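Local atomic coordinates of spindle assembly abnormal protein 6 homolog (Drosophila melanogaster, PDB entry 5AL7), a protein that forms the central scaffold of the centriole cartwheel, setting its ninefold symmetry, and is required for centrosome biogenesis and duplication. Residues K16-K21 and V164-N169; S47-A52 and R64-S69; K58-L63 and I76-S81; L138-I143 and V150-P155. The protein carries 1 engineered substitution. All coordinates share one frame; numbering follows the deposited sequence.

Interaction 1: K16-K21 and V164-N169; sequences KMDYGK and VLFYIN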
loop_
_atom_site.group_PDB
_atom_site.type_symbol
_atom_site.label_atom_id
_atom_site.label_comp_id
_atom_site.label_asym_id
_atom_site.label_seq_id
_atom_site.Cartn_x
_atom_site.Cartn_y
_atom_site.Cartn_z
ATOM N N LYS A 16 -14.334 -12.731 1.866
ATOM C CA LYS A 16 -13.711 -11.439 2.092
ATOM C C LYS A 16 -14.486 -10.746 3.188
ATOM O O LYS A 16 -15.711 -10.752 3.177
ATOM C CB LYS A 16 -13.721 -10.590 0.823
ATOM C CG LYS A 16 -12.984 -11.204 -0.328
ATOM C CD LYS A 16 -13.585 -10.752 -1.638
ATOM C CE LYS A 16 -13.127 -11.678 -2.754
ATOM N NZ LYS A 16 -13.729 -13.046 -2.637
ATOM N N MET A 17 -13.775 -10.181 4.152
ATOM C CA MET A 17 -14.409 -9.438 5.231
ATOM C C MET A 17 -14.710 -8.008 4.776
ATOM O O MET A 17 -14.152 -7.048 5.301
ATOM C CB MET A 17 -13.530 -9.458 6.481
ATOM C CG MET A 17 -13.299 -10.868 7.025
ATOM S SD MET A 17 -14.784 -11.698 7.652
ATOM C CE MET A 17 -14.968 -10.869 9.230
ATOM N N ASP A 18 -15.556 -7.890 3.753
ATOM C CA ASP A 18 -15.955 -6.601 3.198
ATOM C C ASP A 18 -17.312 -6.173 3.760
ATOM O O ASP A 18 -18.309 -6.120 3.031
ATOM C CB ASP A 18 -16.007 -6.676 1.670
ATOM C CG ASP A 18 -15.929 -5.302 1.007
ATOM O OD1 ASP A 18 -15.888 -4.286 1.746
ATOM O OD2 ASP A 18 -15.911 -5.241 -0.252
ATOM N N TYR A 19 -17.357 -5.908 5.063
ATOM C CA TYR A 19 -18.613 -5.567 5.718
ATOM C C TYR A 19 -18.557 -4.186 6.356
ATOM O O TYR A 19 -19.359 -3.869 7.245
ATOM C CB TYR A 19 -18.985 -6.616 6.770
ATOM C CG TYR A 19 -19.188 -7.986 6.183
ATOM C CD1 TYR A 19 -20.344 -8.298 5.483
ATOM C CD2 TYR A 19 -18.214 -8.976 6.329
ATOM C CE1 TYR A 19 -20.532 -9.556 4.934
ATOM C CE2 TYR A 19 -18.391 -10.236 5.787
ATOM C CZ TYR A 19 -19.555 -10.520 5.092
ATOM O OH TYR A 19 -19.739 -11.769 4.549
ATOM N N GLY A 20 -17.598 -3.377 5.922
ATOM C CA GLY A 20 -17.531 -1.998 6.356
ATOM C C GLY A 20 -17.443 -1.850 7.855
ATOM O O GLY A 20 -16.658 -2.526 8.517
ATOM N N LYS A 21 -18.266 -0.958 8.388
ATOM C CA LYS A 21 -18.227 -0.618 9.796
ATOM C C LYS A 21 -18.594 -1.799 10.702
ATOM O O LYS A 21 -18.377 -1.740 11.912
ATOM C CB LYS A 21 -19.159 0.556 10.068
ATOM C CG LYS A 21 -18.698 1.901 9.533
ATOM C CD LYS A 21 -19.821 2.927 9.762
ATOM C CE LYS A 21 -19.514 4.299 9.182
ATOM N NZ LYS A 21 -18.477 5.025 9.971
ATOM N N VAL A 164 -6.567 -12.069 -1.961
ATOM C CA VAL A 164 -5.287 -11.498 -1.581
ATOM C C VAL A 164 -5.149 -10.079 -2.094
ATOM O O VAL A 164 -4.756 -9.171 -1.358
ATOM C CB VAL A 164 -4.120 -12.328 -2.119
ATOM C CG1 VAL A 164 -2.807 -11.687 -1.742
ATOM C CG2 VAL A 164 -4.187 -13.732 -1.561
ATOM N N LEU A 165 -5.511 -9.902 -3.359
ATOM C CA LEU A 165 -5.435 -8.609 -4.019
ATOM C C LEU A 165 -6.347 -7.617 -3.326
ATOM O O LEU A 165 -5.997 -6.446 -3.188
ATOM C CB LEU A 165 -5.781 -8.765 -5.499
ATOM C CG LEU A 165 -5.631 -7.550 -6.409
ATOM C CD1 LEU A 165 -4.281 -6.916 -6.145
ATOM C CD2 LEU A 165 -5.738 -7.997 -7.862
ATOM N N PHE A 166 -7.499 -8.107 -2.866
ATOM C CA PHE A 166 -8.431 -7.292 -2.100
ATOM C C PHE A 166 -7.787 -6.770 -0.812
ATOM O O PHE A 166 -7.844 -5.568 -0.507
ATOM C CB PHE A 166 -9.691 -8.091 -1.767
ATOM C CG PHE A 166 -10.592 -7.416 -0.767
ATOM C CD1 PHE A 166 -11.461 -6.409 -1.171
ATOM C CD2 PHE A 166 -10.556 -7.770 0.580
ATOM C CE1 PHE A 166 -12.283 -5.779 -0.252
ATOM C CE2 PHE A 166 -11.370 -7.145 1.498
ATOM C CZ PHE A 166 -12.236 -6.146 1.084
ATOM N N TYR A 167 -7.199 -7.670 -0.030
ATOM C CA TYR A 167 -6.614 -7.242 1.238
ATOM C C TYR A 167 -5.349 -6.381 1.071
ATOM O O TYR A 167 -5.144 -5.407 1.798
ATOM C CB TYR A 167 -6.338 -8.454 2.120
ATOM C CG TYR A 167 -7.601 -9.052 2.690
ATOM C CD1 TYR A 167 -8.388 -8.339 3.596
ATOM C CD2 TYR A 167 -8.008 -10.329 2.330
ATOM C CE1 TYR A 167 -9.547 -8.878 4.115
ATOM C CE2 TYR A 167 -9.162 -10.875 2.845
ATOM C CZ TYR A 167 -9.928 -10.148 3.740
ATOM O OH TYR A 167 -11.083 -10.709 4.245
ATOM N N ILE A 168 -4.500 -6.719 0.114
ATOM C CA ILE A 168 -3.294 -5.927 -0.086
ATOM C C ILE A 168 -3.639 -4.543 -0.668
ATOM O O ILE A 168 -3.035 -3.532 -0.283
ATOM C CB ILE A 168 -2.271 -6.692 -0.978
ATOM C CG1 ILE A 168 -1.524 -7.712 -0.125
ATOM C CG2 ILE A 168 -1.265 -5.763 -1.598
ATOM C CD1 ILE A 168 -1.053 -8.878 -0.880
ATOM N N ASN A 169 -4.640 -4.486 -1.546
ATOM C CA ASN A 169 -5.105 -3.204 -2.066
ATOM C C ASN A 169 -5.687 -2.342 -0.957
ATOM O O ASN A 169 -5.389 -1.145 -0.862
ATOM C CB ASN A 169 -6.149 -3.405 -3.157
ATOM C CG ASN A 169 -6.592 -2.103 -3.787
ATOM O OD1 ASN A 169 -5.836 -1.472 -4.511
ATOM N ND2 ASN A 169 -7.827 -1.706 -3.526
#

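Interaction 2: S47-A52 and R64-S69; sequences SCLLYA and RLTEKS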
loop_
_atom_site.group_PDB
_atom_site.type_symbol
_atom_site.label_atom_id
_atom_site.label_comp_id
_atom_site.label_asym_id
_atom_site.label_seq_id
_atom_site.Cartn_x
_atom_site.Cartn_y
_atom_site.Cartn_z
ATOM N N SER A 47 8.451 -15.351 10.458
ATOM C CA SER A 47 7.746 -14.186 11.006
ATOM C C SER A 47 6.520 -13.838 10.179
ATOM O O SER A 47 6.639 -13.493 8.997
ATOM C CB SER A 47 8.643 -12.947 11.074
ATOM O OG SER A 47 9.455 -12.956 12.225
ATOM N N CYS A 48 5.353 -13.910 10.817
ATOM C CA CYS A 48 4.088 -13.599 10.166
ATOM C C CYS A 48 3.399 -12.411 10.821
ATOM O O CYS A 48 3.811 -11.934 11.872
ATOM C CB CYS A 48 3.157 -14.809 10.199
ATOM S SG CYS A 48 3.759 -16.259 9.295
ATOM N N LEU A 49 2.327 -11.961 10.184
ATOM C CA LEU A 49 1.461 -10.904 10.679
ATOM C C LEU A 49 0.071 -11.468 10.798
ATOM O O LEU A 49 -0.486 -11.973 9.808
ATOM C CB LEU A 49 1.442 -9.706 9.728
ATOM C CG LEU A 49 2.699 -8.855 9.612
ATOM C CD1 LEU A 49 2.606 -8.055 8.344
ATOM C CD2 LEU A 49 2.826 -7.943 10.824
ATOM N N LEU A 50 -0.487 -11.401 12.003
ATOM C CA LEU A 50 -1.825 -11.915 12.224
ATOM C C LEU A 50 -2.858 -10.809 12.361
ATOM O O LEU A 50 -2.653 -9.807 13.070
ATOM C CB LEU A 50 -1.857 -12.818 13.447
ATOM C CG LEU A 50 -3.155 -13.625 13.483
ATOM C CD1 LEU A 50 -2.823 -15.050 13.853
ATOM C CD2 LEU A 50 -4.152 -13.045 14.472
ATOM N N TYR A 51 -3.957 -11.029 11.644
ATOM C CA TYR A 51 -5.129 -10.169 11.592
ATOM C C TYR A 51 -6.350 -10.942 12.062
ATOM O O TYR A 51 -6.767 -11.890 11.399
ATOM C CB TYR A 51 -5.399 -9.686 10.166
ATOM C CG TYR A 51 -4.263 -8.974 9.496
ATOM C CD1 TYR A 51 -3.303 -9.675 8.772
ATOM C CD2 TYR A 51 -4.153 -7.596 9.570
ATOM C CE1 TYR A 51 -2.260 -9.009 8.141
ATOM C CE2 TYR A 51 -3.120 -6.925 8.944
ATOM C CZ TYR A 51 -2.179 -7.632 8.234
ATOM O OH TYR A 51 -1.154 -6.952 7.622
ATOM N N ALA A 52 -6.959 -10.533 13.165
ATOM C CA ALA A 52 -8.117 -11.271 13.661
ATOM C C ALA A 52 -9.367 -10.391 13.698
ATOM O O ALA A 52 -9.419 -9.413 14.459
ATOM C CB ALA A 52 -7.815 -11.850 15.049
ATOM N N ARG A 64 -6.541 -13.960 9.432
ATOM C CA ARG A 64 -5.624 -13.873 8.308
ATOM C C ARG A 64 -4.188 -13.898 8.773
ATOM O O ARG A 64 -3.797 -13.183 9.699
ATOM C CB ARG A 64 -5.893 -12.614 7.479
ATOM C CG ARG A 64 -7.091 -12.761 6.561
ATOM C CD ARG A 64 -7.344 -11.503 5.776
ATOM N NE ARG A 64 -8.033 -10.518 6.600
ATOM C CZ ARG A 64 -7.472 -9.394 7.016
ATOM N NH1 ARG A 64 -6.226 -9.095 6.643
ATOM N NH2 ARG A 64 -8.166 -8.560 7.778
ATOM N N LEU A 65 -3.402 -14.733 8.110
ATOM C CA LEU A 65 -1.989 -14.874 8.421
ATOM C C LEU A 65 -1.150 -14.531 7.194
ATOM O O LEU A 65 -1.320 -15.139 6.134
ATOM C CB LEU A 65 -1.713 -16.295 8.893
ATOM C CG LEU A 65 -0.423 -16.618 9.624
ATOM C CD1 LEU A 65 -0.452 -16.042 11.037
ATOM C CD2 LEU A 65 -0.283 -18.118 9.637
ATOM N N THR A 66 -0.273 -13.541 7.315
ATOM C CA THR A 66 0.557 -13.148 6.171
ATOM C C THR A 66 2.044 -13.308 6.487
ATOM O O THR A 66 2.462 -13.080 7.614
ATOM C CB THR A 66 0.307 -11.682 5.749
ATOM O OG1 THR A 66 0.691 -10.799 6.811
ATOM C CG2 THR A 66 -1.148 -11.456 5.407
ATOM N N GLU A 67 2.850 -13.743 5.524
ATOM C CA GLU A 67 4.287 -13.770 5.768
ATOM C C GLU A 67 4.827 -12.351 5.693
ATOM O O GLU A 67 4.667 -11.684 4.679
ATOM C CB GLU A 67 4.990 -14.671 4.777
ATOM C CG GLU A 67 4.725 -16.127 5.005
ATOM C CD GLU A 67 5.596 -17.008 4.150
ATOM O OE1 GLU A 67 6.826 -16.738 4.067
ATOM O OE2 GLU A 67 5.048 -17.976 3.577
ATOM N N LYS A 68 5.494 -11.903 6.750
ATOM C CA LYS A 68 5.945 -10.517 6.848
ATOM C C LYS A 68 6.735 -10.069 5.632
ATOM O O LYS A 68 6.514 -8.983 5.113
ATOM C CB LYS A 68 6.798 -10.332 8.096
ATOM C CG LYS A 68 6.994 -8.891 8.527
ATOM C CD LYS A 68 8.000 -8.809 9.655
ATOM C CE LYS A 68 8.347 -7.386 10.042
ATOM N NZ LYS A 68 9.419 -7.385 11.095
ATOM N N SER A 69 7.643 -10.929 5.182
ATOM C CA SER A 69 8.537 -10.658 4.058
ATOM C C SER A 69 7.788 -10.484 2.728
ATOM O O SER A 69 8.194 -9.701 1.863
ATOM C CB SER A 69 9.564 -11.779 3.943
ATOM O OG SER A 69 8.931 -12.995 3.605
HETATM O O HOH W 1 8.368 -14.166 6.231
#

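Interaction 3: K58-L63 and I76-S81; sequences KELLQL and ITTVDS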
loop_
_atom_site.group_PDB
_atom_site.type_symbol
_atom_site.label_atom_id
_atom_site.label_comp_id
_atom_site.label_asym_id
_atom_site.label_seq_id
_atom_site.Cartn_x
_atom_site.Cartn_y
_atom_site.Cartn_z
ATOM N N LYS A 58 -23.505 -10.816 12.500
ATOM C CA LYS A 58 -23.627 -12.252 12.267
ATOM C C LYS A 58 -22.417 -13.019 12.797
ATOM O O LYS A 58 -21.336 -12.463 12.953
ATOM C CB LYS A 58 -23.824 -12.531 10.777
ATOM C CG LYS A 58 -22.652 -12.144 9.891
ATOM C CD LYS A 58 -22.929 -12.575 8.458
ATOM C CE LYS A 58 -21.846 -12.118 7.492
ATOM N NZ LYS A 58 -22.119 -12.577 6.093
ATOM N N GLU A 59 -22.611 -14.291 13.111
ATOM C CA GLU A 59 -21.505 -15.126 13.569
ATOM C C GLU A 59 -20.587 -15.424 12.404
ATOM O O GLU A 59 -20.877 -16.285 11.562
ATOM C CB GLU A 59 -22.012 -16.423 14.195
ATOM C CG GLU A 59 -22.829 -16.175 15.436
ATOM C CD GLU A 59 -23.431 -17.430 15.979
ATOM O OE1 GLU A 59 -23.517 -18.420 15.218
ATOM O OE2 GLU A 59 -23.867 -17.407 17.146
ATOM N N LEU A 60 -19.510 -14.656 12.325
ATOM C CA LEU A 60 -18.516 -14.856 11.287
ATOM C C LEU A 60 -17.149 -14.391 11.755
ATOM O O LEU A 60 -16.948 -13.218 12.066
ATOM C CB LEU A 60 -18.919 -14.128 10.011
ATOM C CG LEU A 60 -17.990 -14.346 8.820
ATOM C CD1 LEU A 60 -17.927 -15.818 8.423
ATOM C CD2 LEU A 60 -18.470 -13.512 7.663
ATOM N N LEU A 61 -16.204 -15.318 11.779
ATOM C CA LEU A 61 -14.854 -15.011 12.224
ATOM C C LEU A 61 -13.831 -15.271 11.131
ATOM O O LEU A 61 -13.868 -16.309 10.462
ATOM C CB LEU A 61 -14.497 -15.842 13.450
ATOM C CG LEU A 61 -13.029 -15.807 13.875
ATOM C CD1 LEU A 61 -12.671 -14.490 14.551
ATOM C CD2 LEU A 61 -12.726 -16.981 14.762
ATOM N N GLN A 62 -12.914 -14.332 10.945
ATOM C CA GLN A 62 -11.823 -14.589 10.021
ATOM C C GLN A 62 -10.473 -14.265 10.639
ATOM O O GLN A 62 -10.297 -13.214 11.289
ATOM C CB GLN A 62 -11.988 -13.809 8.723
ATOM C CG GLN A 62 -11.177 -14.414 7.592
ATOM C CD GLN A 62 -11.081 -13.515 6.398
ATOM O OE1 GLN A 62 -10.462 -12.454 6.466
ATOM N NE2 GLN A 62 -11.672 -13.931 5.288
ATOM N N LEU A 63 -9.547 -15.204 10.464
ATOM C CA LEU A 63 -8.153 -15.045 10.869
ATOM C C LEU A 63 -7.273 -15.045 9.632
ATOM O O LEU A 63 -7.281 -16.001 8.851
ATOM C CB LEU A 63 -7.699 -16.159 11.815
ATOM C CG LEU A 63 -8.427 -16.389 13.133
ATOM C CD1 LEU A 63 -7.941 -17.672 13.791
ATOM C CD2 LEU A 63 -8.204 -15.220 14.047
ATOM N N ILE A 76 -5.818 -18.025 5.061
ATOM C CA ILE A 76 -7.040 -17.516 5.663
ATOM C C ILE A 76 -7.854 -18.620 6.301
ATOM O O ILE A 76 -8.052 -19.672 5.693
ATOM C CB ILE A 76 -7.914 -16.789 4.623
ATOM C CG1 ILE A 76 -7.155 -15.602 4.037
ATOM C CG2 ILE A 76 -9.225 -16.346 5.243
ATOM C CD1 ILE A 76 -7.953 -14.792 3.056
ATOM N N THR A 77 -8.318 -18.366 7.524
ATOM C CA THR A 77 -9.273 -19.240 8.204
ATOM C C THR A 77 -10.594 -18.526 8.450
ATOM O O THR A 77 -10.648 -17.507 9.149
ATOM C CB THR A 77 -8.721 -19.741 9.547
ATOM O OG1 THR A 77 -7.685 -20.700 9.302
ATOM C CG2 THR A 77 -9.802 -20.419 10.329
ATOM N N THR A 78 -11.668 -19.052 7.879
ATOM C CA THR A 78 -12.976 -18.426 8.064
ATOM C C THR A 78 -13.980 -19.393 8.667
ATOM O O THR A 78 -14.328 -20.401 8.055
ATOM C CB THR A 78 -13.547 -17.887 6.736
ATOM O OG1 THR A 78 -12.528 -17.166 6.027
ATOM C CG2 THR A 78 -14.732 -16.970 7.009
ATOM N N VAL A 79 -14.452 -19.086 9.869
ATOM C CA VAL A 79 -15.427 -19.952 10.524
ATOM C C VAL A 79 -16.727 -19.189 10.803
ATOM O O VAL A 79 -16.722 -18.128 11.428
ATOM C CB VAL A 79 -14.861 -20.581 11.842
ATOM C CG1 VAL A 79 -14.035 -19.582 12.634
ATOM C CG2 VAL A 79 -15.990 -21.178 12.687
ATOM N N ASP A 80 -17.833 -19.729 10.301
ATOM C CA ASP A 80 -19.154 -19.161 10.535
ATOM C C ASP A 80 -19.945 -20.074 11.475
ATOM O O ASP A 80 -19.359 -20.917 12.147
ATOM C CB ASP A 80 -19.902 -18.968 9.218
ATOM C CG ASP A 80 -19.993 -20.246 8.411
ATOM O OD1 ASP A 80 -20.858 -21.090 8.726
ATOM O OD2 ASP A 80 -19.220 -20.400 7.443
ATOM N N SER A 81 -21.265 -19.906 11.527
ATOM C CA SER A 81 -22.108 -20.699 12.430
ATOM C C SER A 81 -22.042 -22.196 12.159
ATOM O O SER A 81 -21.842 -22.996 13.084
ATOM C CB SER A 81 -23.563 -20.237 12.356
ATOM O OG SER A 81 -23.709 -18.955 12.936
#

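Interaction 4: L138-I143 and V150-P155; sequences LQFVEI and VHLSLP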
loop_
_atom_site.group_PDB
_atom_site.type_symbol
_atom_site.label_atom_id
_atom_site.label_comp_id
_atom_site.label_asym_id
_atom_site.label_seq_id
_atom_site.Cartn_x
_atom_site.Cartn_y
_atom_site.Cartn_z
ATOM N N LEU A 138 -4.688 -24.482 11.121
ATOM C CA LEU A 138 -4.111 -23.495 12.014
ATOM C C LEU A 138 -4.283 -23.993 13.435
ATOM O O LEU A 138 -5.398 -24.042 13.941
ATOM C CB LEU A 138 -4.761 -22.133 11.828
ATOM C CG LEU A 138 -4.104 -21.008 12.617
ATOM C CD1 LEU A 138 -2.689 -20.714 12.132
ATOM C CD2 LEU A 138 -4.971 -19.775 12.574
ATOM N N GLN A 139 -3.181 -24.398 14.059
ATOM C CA GLN A 139 -3.232 -25.073 15.343
ATOM C C GLN A 139 -2.603 -24.288 16.481
ATOM O O GLN A 139 -1.569 -23.659 16.325
ATOM C CB GLN A 139 -2.552 -26.426 15.221
ATOM C CG GLN A 139 -3.251 -27.314 14.242
ATOM C CD GLN A 139 -2.552 -28.622 14.050
ATOM O OE1 GLN A 139 -1.366 -28.663 13.751
ATOM N NE2 GLN A 139 -3.284 -29.708 14.224
ATOM N N PHE A 140 -3.241 -24.360 17.640
ATOM C CA PHE A 140 -2.744 -23.736 18.850
ATOM C C PHE A 140 -2.156 -24.841 19.719
ATOM O O PHE A 140 -2.906 -25.623 20.316
ATOM C CB PHE A 140 -3.867 -23.004 19.570
ATOM C CG PHE A 140 -4.438 -21.862 18.792
ATOM C CD1 PHE A 140 -5.278 -22.093 17.707
ATOM C CD2 PHE A 140 -4.158 -20.551 19.155
ATOM C CE1 PHE A 140 -5.805 -21.038 16.979
ATOM C CE2 PHE A 140 -4.681 -19.489 18.439
ATOM C CZ PHE A 140 -5.506 -19.732 17.348
ATOM N N VAL A 141 -0.824 -24.927 19.751
ATOM C CA VAL A 141 -0.121 -26.026 20.410
ATOM C C VAL A 141 0.580 -25.598 21.699
ATOM O O VAL A 141 1.277 -24.590 21.722
ATOM C CB VAL A 141 0.911 -26.659 19.465
ATOM C CG1 VAL A 141 1.573 -27.820 20.131
ATOM C CG2 VAL A 141 0.240 -27.124 18.181
ATOM N N GLU A 142 0.354 -26.360 22.771
ATOM C CA GLU A 142 1.026 -26.209 24.068
ATOM C C GLU A 142 2.190 -27.186 24.174
ATOM O O GLU A 142 1.991 -28.403 24.151
ATOM C CB GLU A 142 0.052 -26.458 25.220
ATOM C CG GLU A 142 0.598 -26.127 26.611
ATOM C CD GLU A 142 -0.215 -26.769 27.744
ATOM O OE1 GLU A 142 -1.429 -26.995 27.566
ATOM O OE2 GLU A 142 0.357 -27.030 28.825
ATOM N N ILE A 143 3.405 -26.657 24.275
ATOM C CA ILE A 143 4.580 -27.510 24.404
ATOM C C ILE A 143 4.654 -28.032 25.819
ATOM O O ILE A 143 4.610 -27.248 26.766
ATOM C CB ILE A 143 5.895 -26.775 24.056
ATOM C CG1 ILE A 143 5.781 -26.083 22.688
ATOM C CG2 ILE A 143 7.102 -27.729 24.160
ATOM C CD1 ILE A 143 5.398 -27.012 21.537
ATOM N N VAL A 150 -2.626 -30.131 21.611
ATOM C CA VAL A 150 -3.258 -29.211 20.673
ATOM C C VAL A 150 -4.640 -28.740 21.166
ATOM O O VAL A 150 -5.630 -29.481 21.136
ATOM C CB VAL A 150 -3.386 -29.840 19.284
ATOM C CG1 VAL A 150 -4.085 -28.887 18.344
ATOM C CG2 VAL A 150 -2.003 -30.220 18.748
ATOM N N HIS A 151 -4.695 -27.493 21.625
ATOM C CA HIS A 151 -5.926 -26.918 22.161
ATOM C C HIS A 151 -7.016 -26.641 21.115
ATOM O O HIS A 151 -8.195 -26.784 21.399
ATOM C CB HIS A 151 -5.591 -25.635 22.901
ATOM C CG HIS A 151 -4.784 -25.869 24.134
ATOM N ND1 HIS A 151 -5.318 -26.432 25.271
ATOM C CD2 HIS A 151 -3.477 -25.647 24.402
ATOM C CE1 HIS A 151 -4.375 -26.540 26.189
ATOM N NE2 HIS A 151 -3.251 -26.067 25.689
ATOM N N LEU A 152 -6.628 -26.201 19.928
ATOM C CA LEU A 152 -7.590 -25.912 18.877
ATOM C C LEU A 152 -6.978 -26.098 17.498
ATOM O O LEU A 152 -5.858 -25.673 17.249
ATOM C CB LEU A 152 -8.134 -24.494 19.046
ATOM C CG LEU A 152 -9.228 -24.040 18.083
ATOM C CD1 LEU A 152 -10.514 -24.812 18.339
ATOM C CD2 LEU A 152 -9.441 -22.539 18.243
ATOM N N SER A 153 -7.715 -26.755 16.611
ATOM C CA SER A 153 -7.268 -26.985 15.244
ATOM C C SER A 153 -8.308 -26.453 14.209
ATOM O O SER A 153 -9.360 -27.065 13.999
ATOM C CB SER A 153 -6.995 -28.478 15.063
ATOM O OG SER A 153 -6.478 -28.761 13.784
ATOM N N LEU A 154 -8.011 -25.322 13.560
ATOM C CA LEU A 154 -8.947 -24.690 12.613
ATOM C C LEU A 154 -8.592 -24.957 11.145
ATOM O O LEU A 154 -7.438 -24.812 10.749
ATOM C CB LEU A 154 -8.988 -23.173 12.831
ATOM C CG LEU A 154 -9.511 -22.622 14.153
ATOM C CD1 LEU A 154 -9.191 -21.154 14.252
ATOM C CD2 LEU A 154 -10.982 -22.876 14.289
ATOM N N PRO A 155 -9.598 -25.269 10.312
ATOM C CA PRO A 155 -9.371 -25.511 8.882
ATOM C C PRO A 155 -8.921 -24.239 8.176
ATOM O O PRO A 155 -9.669 -23.264 8.105
ATOM C CB PRO A 155 -10.740 -25.976 8.371
ATOM C CG PRO A 155 -11.540 -26.268 9.575
ATOM C CD PRO A 155 -11.018 -25.390 10.662
#

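Interaction 1: K16-K21 and V164-N169
With CG opposite its carbonyl carbon (chi1 -73°), Tyr-167 carries its hydroxyl to the backbone of Met-17, while Phe-166 turns CG away from the backbone N (chi1 169°) and reaches Lys-16 and Asp-18. The phenolic oxygen Tyr-167 OH accepts a hydrogen bond from Met-17 N at 2.7 Å, nearly straight (169°), and Met-17 CB lies 3.5 Å from Tyr-167 OH. Met-17 is the centre of an inverse gamma turn, so the tyrosine grips the loop where it bends. Lys-16 lays CB over one face of the Phe-166 ring, 4.2 Å from Phe-166 CE2; its amine leads off to the carbonyl of Ser-14. Asp-18 meets the far end of the same ring, with Asp-18 CG 3.8 Å from Phe-166 CZ. On the helix itself, Phe-166 CD2 stands over the centre of the Tyr-167 ring, and Arg-64 adds a cation-pi contact. A phenylalanine in place of Tyr-167 would probably leave Met-17 N without its acceptor and the turn less firmly tied to the helix. Leu-165 and Ile-168 of the same helix pack on Leu-165 and Ile-168 of the second subunit; the helix that dimerises thus also holds the loop ahead of strand 23-36. One straight hydrogen bond, framed by ring packing, joins the N-terminal head to the root of the coiled coil.

Interaction 2: S47-A52 and R64-S69
Strands 44-55 and 60-67 form an antiparallel beta hairpin in the globular head of SAS-6, and Tyr-51 and Arg-64 meet on one of its faces. They are a hydrogen-bonded pair: Tyr-51 N donates to Arg-64 O at 2.9 Å, and Arg-64 N returns a bond to Tyr-51 O. The arginine chain bends at chi3 (-79°) and lays its guanidinium over Tyr-51 CB and the near rim of the ring, the two planes 25° apart. Arg-64 NH1 lies over one face, 3.5 Å from Tyr-51 CG, while Arg-64 NH2 makes a salt bridge to Glu-53. Thr-66 OG1 comes to the ring's edge, 3.7 Å from Tyr-51 CE1; this hydroxyl and Tyr-51 OH both bond to OE1 of Gln-71. An alanine at Tyr-51 would probably uncover a guanidinium face and deprive Gln-71 of one of these hydroxyl partners. Leu-49 and Thr-66 form the next hydrogen-bonded pair, and beyond the strand Lys-68 N still reaches Ser-47 O at 3.0 Å. The other face is apolar around Leu-50 and Leu-65, which reach Leu-118. There Leu-65 CD1 fits between two neighbours of the opposing strand, 3.9 Å from Cys-48 CB and 3.8 Å from Leu-50 CD1.

Interaction 3: K58-L63 and I76-S81
Leu-61 with Val-79 and Leu-63 with Thr-77 are hydrogen-bonded pairs of the antiparallel hairpin of strands 60-67 and 70-80, whose segments 60-63 and 76-80 run 168° apart in direction, with each pair closed by two N-H to O bonds such as Leu-63 N to Thr-77 O at 2.9 Å. Between them lies the non-hydrogen-bonded pair Gln-62 and Thr-78. On the face of Leu-61 and Val-79, Leu-61 CD2 touches Val-79 CG1 at 3.6 Å, and both side chains pack on Phe-100 of helix 97-113. Further along this face, Leu-63 and Thr-77 meet Leu-154 of the neighbouring strand 149-158. The opposite face is more polar. Gln-62 CG sits anti to the backbone N (chi1 -160°), and the extended chain carries the amide across to the other strand. There Gln-62 NE2 gives a weak hydrogen bond to Thr-78 OG1 at 3.4 Å and rests against Ile-76 CG2, also 3.4 Å away. NE2 makes a second weak bond to the carbonyl of Ala-15, and Gln-62 OE1 receives one from Arg-64. Leu-60 CD1 lies across Thr-78 CG2 at 3.7 Å and Asp-80 CB at 3.8 Å. Asp-80 then caps the start of helix 81-90. Backbone bonding therefore carries the pairing, with apolar contacts on the core side and, on the other face, a glutamine amide shared among several weak partners.

Interaction 4: L138-I143 and V150-P155
The imidazole of His-151 and the carboxylate of Glu-142 lie nearly coplanar, with Glu-142 OE1 at the ring's edge. His-151 NE2 donates to Glu-142 OE1 at 2.8 Å; the oxygen receives the bond on its anti lone pair, though it is bent to 138°. Both residues belong to the antiparallel beta hairpin of strands 136-142 and 149-158 in the SAS-6 head domain, close to the loop that joins them. Glu-142 reaches over with an extended chain, CG anti to the backbone N (chi1 -172°), and its CB also touches the histidine, 3.4 Å from His-151 NE2. The proximity of the carboxylate would probably favour a protonated imidazole; OE2 has a long, weak ion pair with Arg-144. The second flat group, the Phe-140 ring, has Leu-152 O in its plane at the edge. Phe-140 CD1 stands 4.0 Å from Leu-152 CB, the two side chains lying alongside each other and pointing the same way, into a core shared with Met-107. Phe-140 N bonds to Leu-152 O but Phe-140 O takes His-151 N (2.9 Å), and Val-141 pairs with Val-150: a one-residue offset, as in a beta bulge, at His-151. Beyond it the ladder is regular, with Leu-138 and Leu-154 exchanging two backbone bonds. On the face away from Phe-140, Val-141 CG2 meets Val-150 CG2 at 3.9 Å. Gln-139 OE1 bonds to Thr-121, and Gln-139 NE2 makes a weak hydrogen bond to Ser-153 OG, 3.4 Å away.

How the interactions relate
Interactions 2, 3 and 4 are hairpins of one head-domain sheet, whereas interaction 1 closes the chain around all three and ties the head to the coiled-coil helix. Interactions 2 and 3 share strand 60-67 and touch where Ala-52 CB meets Leu-63 CD2; Leu-63 then passes the packing on to Leu-138 and Leu-154 of interaction 4. Interaction 2 is the most buried, its polar face bound outward to Glu-53 and Gln-71. Interactions 3 and 4 are partly buried and leucine-rich inward; outward, interaction 3 has weak amide bonds, and interaction 4 adds a short histidine-carboxylate bond near the hairpin loop. Interaction 1 rests instead on aromatics, with Tyr-167 bordering Arg-64 of interaction 2 and Gln-62 of interaction 3.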